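Local coordinates for sister chromatid cohesion protein (Chaetomium thermophilum, PDB 5T8V) that probably helps load cohesin onto chromatin and is represented here by the C-terminal HEAT-repeat part of the longer protein, at residues R362-D365 / T366-P370; Y551-V555 / L556-Q560. All blocks are in the same frame, centred on the assembly; numbering follows the deposited sequence.

Contact 1. Residues R362-D365 / T366-P370; sequences RDLD and TISTP
The carbonyl oxygen of Asp365 takes two hydrogen bonds from one residue: Thr369 N reaches Asp365 O at 3.0 Å and Thr369 OG1 reaches the same Asp365 O at 2.8 Å, the two arriving from opposite faces of the carbonyl plane. With chi1 at 56°, the hydroxyl sits between backbone N and carbonyl carbon, which turns it back toward the carbonyl of the preceding turn. Ser368 repeats the pattern on Leu364 O, its OG lying 2.8 Å from that oxygen but 37° out of the carbonyl plane. Thr366 differs by reaching back three residues, OG1 to Asp363 O, while Ile367 N supplies the second bond to that oxygen.

All of this lies within helix 357-391 of the HEAT-repeat fragment, where serine and threonine hydroxyls can donate to the carbonyl three or four residues earlier. The helix kinks at Pro370, whose nitrogen makes no bond to the turn before. On the apolar side Leu364 CD1 rests 3.9 Å from Ile367 CG2, and both side chains also touch Ile573 of helix 556-574. Arg362 pairs chiefly with Asp549 of helix 527-550; its NH1 has a long ion pair, 4.0 Å, with Asp365 OD2.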
loop_
_atom_site.group_PDB
_atom_site.type_symbol
_atom_site.label_atom_id
_atom_site.label_comp_id
_atom_site.label_asym_id
_atom_site.label_seq_id
_atom_site.Cartn_x
_atom_site.Cartn_y
_atom_site.Cartn_z
ATOM N N ARG A 362 -21.546 44.947 4.170
ATOM C CA ARG A 362 -22.849 44.345 3.907
ATOM C C ARG A 362 -23.309 44.628 2.480
ATOM O O ARG A 362 -23.846 43.738 1.804
ATOM C CB ARG A 362 -23.869 44.852 4.931
ATOM C CG ARG A 362 -25.017 43.889 5.235
ATOM C CD ARG A 362 -24.517 42.488 5.572
ATOM N NE ARG A 362 -23.379 42.514 6.490
ATOM C CZ ARG A 362 -22.424 41.588 6.542
ATOM N NH1 ARG A 362 -22.441 40.547 5.718
ATOM N NH2 ARG A 362 -21.436 41.706 7.420
ATOM N N ASP A 363 -23.101 45.856 2.003
ATOM C CA ASP A 363 -23.349 46.168 0.600
ATOM C C ASP A 363 -22.580 45.219 -0.309
ATOM O O ASP A 363 -23.156 44.576 -1.200
ATOM C CB ASP A 363 -22.951 47.614 0.312
ATOM C CG ASP A 363 -23.880 48.619 0.961
ATOM O OD1 ASP A 363 -24.778 48.203 1.724
ATOM O OD2 ASP A 363 -23.705 49.831 0.711
ATOM N N LEU A 364 -21.265 45.118 -0.093
ATOM C CA LEU A 364 -20.462 44.226 -0.920
ATOM C C LEU A 364 -21.009 42.806 -0.876
ATOM O O LEU A 364 -21.025 42.107 -1.894
ATOM C CB LEU A 364 -19.002 44.249 -0.473
ATOM C CG LEU A 364 -18.099 43.255 -1.211
ATOM C CD1 LEU A 364 -18.165 43.460 -2.721
ATOM C CD2 LEU A 364 -16.674 43.382 -0.724
ATOM N N ASP A 365 -21.465 42.361 0.293
ATOM C CA ASP A 365 -22.020 41.018 0.403
ATOM C C ASP A 365 -23.242 40.865 -0.492
ATOM O O ASP A 365 -23.355 39.891 -1.249
ATOM C CB ASP A 365 -22.368 40.717 1.862
ATOM C CG ASP A 365 -22.927 39.322 2.053
ATOM O OD1 ASP A 365 -22.157 38.350 1.910
ATOM O OD2 ASP A 365 -24.132 39.197 2.356
ATOM N N THR A 366 -24.159 41.838 -0.442
ATOM C CA THR A 366 -25.379 41.734 -1.239
ATOM C C THR A 366 -25.072 41.744 -2.732
ATOM O O THR A 366 -25.746 41.061 -3.511
ATOM C CB THR A 366 -26.348 42.865 -0.896
ATOM O OG1 THR A 366 -25.743 44.128 -1.199
ATOM C CG2 THR A 366 -26.739 42.820 0.578
ATOM N N ILE A 367 -24.066 42.512 -3.158
ATOM C CA ILE A 367 -23.792 42.564 -4.593
ATOM C C ILE A 367 -23.002 41.342 -5.058
ATOM O O ILE A 367 -23.196 40.870 -6.185
ATOM C CB ILE A 367 -23.057 43.861 -4.972
ATOM C CG1 ILE A 367 -22.996 43.994 -6.496
ATOM C CG2 ILE A 367 -21.652 43.876 -4.387
ATOM C CD1 ILE A 367 -22.402 45.298 -6.989
ATOM N N SER A 368 -22.114 40.807 -4.221
ATOM C CA SER A 368 -21.170 39.792 -4.671
ATOM C C SER A 368 -21.680 38.369 -4.476
ATOM O O SER A 368 -21.386 37.499 -5.303
ATOM C CB SER A 368 -19.827 39.954 -3.947
ATOM O OG SER A 368 -19.931 39.618 -2.576
ATOM N N THR A 369 -22.428 38.094 -3.407
ATOM C CA THR A 369 -22.835 36.711 -3.163
ATOM C C THR A 369 -23.674 36.126 -4.294
ATOM O O THR A 369 -23.504 34.929 -4.589
ATOM C CB THR A 369 -23.577 36.599 -1.825
ATOM O OG1 THR A 369 -24.700 37.488 -1.813
ATOM C CG2 THR A 369 -22.643 36.929 -0.664
ATOM N N PRO A 370 -24.561 36.869 -4.965
ATOM C CA PRO A 370 -25.315 36.254 -6.071
ATOM C C PRO A 370 -24.439 35.832 -7.239
ATOM O O PRO A 370 -24.737 34.827 -7.898
ATOM C CB PRO A 370 -26.302 37.357 -6.481
ATOM C CG PRO A 370 -26.314 38.327 -5.348
ATOM C CD PRO A 370 -24.949 38.275 -4.765
#

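Contact 2. Residues Y551-V555 / L556-Q560; sequences YQDDV and LERDQ
A helix N-terminus and the short loop leading into it meet here: Val555 holds the N-cap position of helix 556-574, and Arg558, from the first turn, reaches back over the loop that follows helix 527-550. Its guanidinium lies between two side chains. Over one face comes the Tyr551 ring, its plane only 11° from that of the guanidinium, with Tyr551 CD2 3.1 Å from Arg558 NH1 and the overlap shifted toward the ring's rim. On the opposite face Val555 CB sits over the centre, and Val555 CG2 is 3.5 Å from Arg558 NH1.

The edge of the guanidinium is left to carboxylates. Arg558 NH2 gives a fairly straight bond (160°) to Asp553 OD1 at 2.6 Å, joined by a weak one from NH1. Asp559 OD1 takes both Arg558 NE and Arg558 NH2, the latter at 3.0 Å through its syn lone pair, so Arg558 grips a single oxygen of the next residue side-on, with two nitrogens. A bend at chi3 (63°) turns the arginine's end toward these partners. Two acidic groups thus share one cation, which probably eases their mutual repulsion and limits rotation of the guanidinium.

The backbone closes the first turn with Asp559 N to Val555 O, 3.1 Å. Beyond the two segments, Glu501 of helix 500-503 touches both Tyr551 and Arg558. The whole is a surface salt-bridge network with an arginine whose guanidinium lies between a tyrosine ring and a valine, built across the short loop joining two successive helices, at the N-terminus of the second.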
loop_
_atom_site.group_PDB
_atom_site.type_symbol
_atom_site.label_atom_id
_atom_site.label_comp_id
_atom_site.label_asym_id
_atom_site.label_seq_id
_atom_site.Cartn_x
_atom_site.Cartn_y
_atom_site.Cartn_z
ATOM N N TYR A 551 -14.220 37.746 12.191
ATOM C CA TYR A 551 -13.700 38.289 13.437
ATOM C C TYR A 551 -14.840 38.767 14.327
ATOM O O TYR A 551 -15.809 39.362 13.849
ATOM C CB TYR A 551 -12.743 39.449 13.152
ATOM C CG TYR A 551 -11.507 39.061 12.369
ATOM C CD1 TYR A 551 -10.812 37.892 12.659
ATOM C CD2 TYR A 551 -11.033 39.864 11.338
ATOM C CE1 TYR A 551 -9.681 37.536 11.946
ATOM C CE2 TYR A 551 -9.904 39.516 10.620
ATOM C CZ TYR A 551 -9.232 38.351 10.928
ATOM O OH TYR A 551 -8.105 37.996 10.220
ATOM N N GLN A 552 -14.713 38.512 15.630
ATOM C CA GLN A 552 -15.720 38.920 16.606
ATOM C C GLN A 552 -15.184 39.958 17.588
ATOM O O GLN A 552 -15.718 40.096 18.692
ATOM C CB GLN A 552 -16.259 37.701 17.357
ATOM C CG GLN A 552 -15.193 36.826 17.996
ATOM C CD GLN A 552 -15.780 35.609 18.684
ATOM O OE1 GLN A 552 -16.978 35.559 18.968
ATOM N NE2 GLN A 552 -14.939 34.615 18.951
ATOM N N ASP A 553 -14.143 40.696 17.207
ATOM C CA ASP A 553 -13.606 41.787 18.003
ATOM C C ASP A 553 -13.876 43.110 17.277
ATOM O O ASP A 553 -14.799 43.202 16.453
ATOM C CB ASP A 553 -12.117 41.533 18.272
ATOM C CG ASP A 553 -11.321 41.315 16.999
ATOM O OD1 ASP A 553 -11.758 41.789 15.928
ATOM O OD2 ASP A 553 -10.255 40.668 17.069
ATOM N N ASP A 554 -13.080 44.130 17.579
ATOM C CA ASP A 554 -13.242 45.443 16.968
ATOM C C ASP A 554 -11.876 46.110 16.822
ATOM O O ASP A 554 -11.593 47.161 17.397
ATOM C CB ASP A 554 -14.203 46.300 17.790
ATOM C CG ASP A 554 -15.656 45.910 17.587
ATOM O OD1 ASP A 554 -16.020 45.524 16.456
ATOM O OD2 ASP A 554 -16.434 45.994 18.561
ATOM N N VAL A 555 -10.996 45.494 16.036
ATOM C CA VAL A 555 -9.721 46.118 15.696
ATOM C C VAL A 555 -10.012 47.230 14.695
ATOM O O VAL A 555 -10.347 46.964 13.537
ATOM C CB VAL A 555 -8.725 45.100 15.130
ATOM C CG1 VAL A 555 -7.363 45.750 14.931
ATOM C CG2 VAL A 555 -8.611 43.892 16.051
ATOM N N LEU A 556 -9.879 48.480 15.138
ATOM C CA LEU A 556 -10.404 49.609 14.378
ATOM C C LEU A 556 -9.774 49.696 12.990
ATOM O O LEU A 556 -10.462 49.553 11.971
ATOM C CB LEU A 556 -10.179 50.902 15.164
ATOM C CG LEU A 556 -10.953 52.125 14.668
ATOM C CD1 LEU A 556 -11.410 52.977 15.842
ATOM C CD2 LEU A 556 -10.101 52.943 13.719
ATOM N N GLU A 557 -8.461 49.937 12.929
ATOM C CA GLU A 557 -7.820 50.217 11.647
ATOM C C GLU A 557 -8.048 49.087 10.651
ATOM O O GLU A 557 -8.329 49.336 9.471
ATOM C CB GLU A 557 -6.323 50.458 11.851
ATOM C CG GLU A 557 -5.599 50.938 10.601
ATOM C CD GLU A 557 -6.178 52.229 10.050
ATOM O OE1 GLU A 557 -6.611 53.079 10.857
ATOM O OE2 GLU A 557 -6.210 52.389 8.811
ATOM N N ARG A 558 -7.929 47.839 11.103
ATOM C CA ARG A 558 -8.225 46.699 10.241
ATOM C C ARG A 558 -9.614 46.829 9.629
ATOM O O ARG A 558 -9.791 46.681 8.414
ATOM C CB ARG A 558 -8.110 45.404 11.046
ATOM C CG ARG A 558 -8.386 44.129 10.253
ATOM C CD ARG A 558 -8.750 42.986 11.182
ATOM N NE ARG A 558 -9.983 43.264 11.915
ATOM C CZ ARG A 558 -10.376 42.613 13.007
ATOM N NH1 ARG A 558 -9.632 41.637 13.512
ATOM N NH2 ARG A 558 -11.515 42.946 13.599
ATOM N N ASP A 559 -10.615 47.114 10.463
ATOM C CA ASP A 559 -11.986 47.214 9.973
ATOM C C ASP A 559 -12.138 48.361 8.984
ATOM O O ASP A 559 -12.891 48.254 8.010
ATOM C CB ASP A 559 -12.947 47.390 11.145
ATOM C CG ASP A 559 -12.846 46.266 12.151
ATOM O OD1 ASP A 559 -12.545 45.125 11.739
ATOM O OD2 ASP A 559 -13.064 46.525 13.354
ATOM N N GLN A 560 -11.439 49.473 9.220
ATOM C CA GLN A 560 -11.534 50.605 8.304
ATOM C C GLN A 560 -10.945 50.252 6.943
ATOM O O GLN A 560 -11.570 50.489 5.900
ATOM C CB GLN A 560 -10.834 51.823 8.904
ATOM C CG GLN A 560 -11.430 52.266 10.233
ATOM C CD GLN A 560 -10.979 53.650 10.645
ATOM O OE1 GLN A 560 -9.864 54.072 10.334
ATOM N NE2 GLN A 560 -11.848 54.369 11.344
#

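Overall arrangement
Contact 1 comes first along the chain, on helix 357-391; contact 2 follows nearly two hundred residues later, at the turn between helices 527-550 and 556-574. Their centres are about 20 Å apart and their nearest atoms about 9 Å, so they do not touch, yet both lie on the same side of the chain's centre, nearly 50 Å from it. The link is the helix pair on either side of the 551-555 loop: side chains of contact 1 pack on both of its helices, while contact 2 forms the junction at one end. Helices far apart in sequence are thereby brought together in one part of this largely helical fragment.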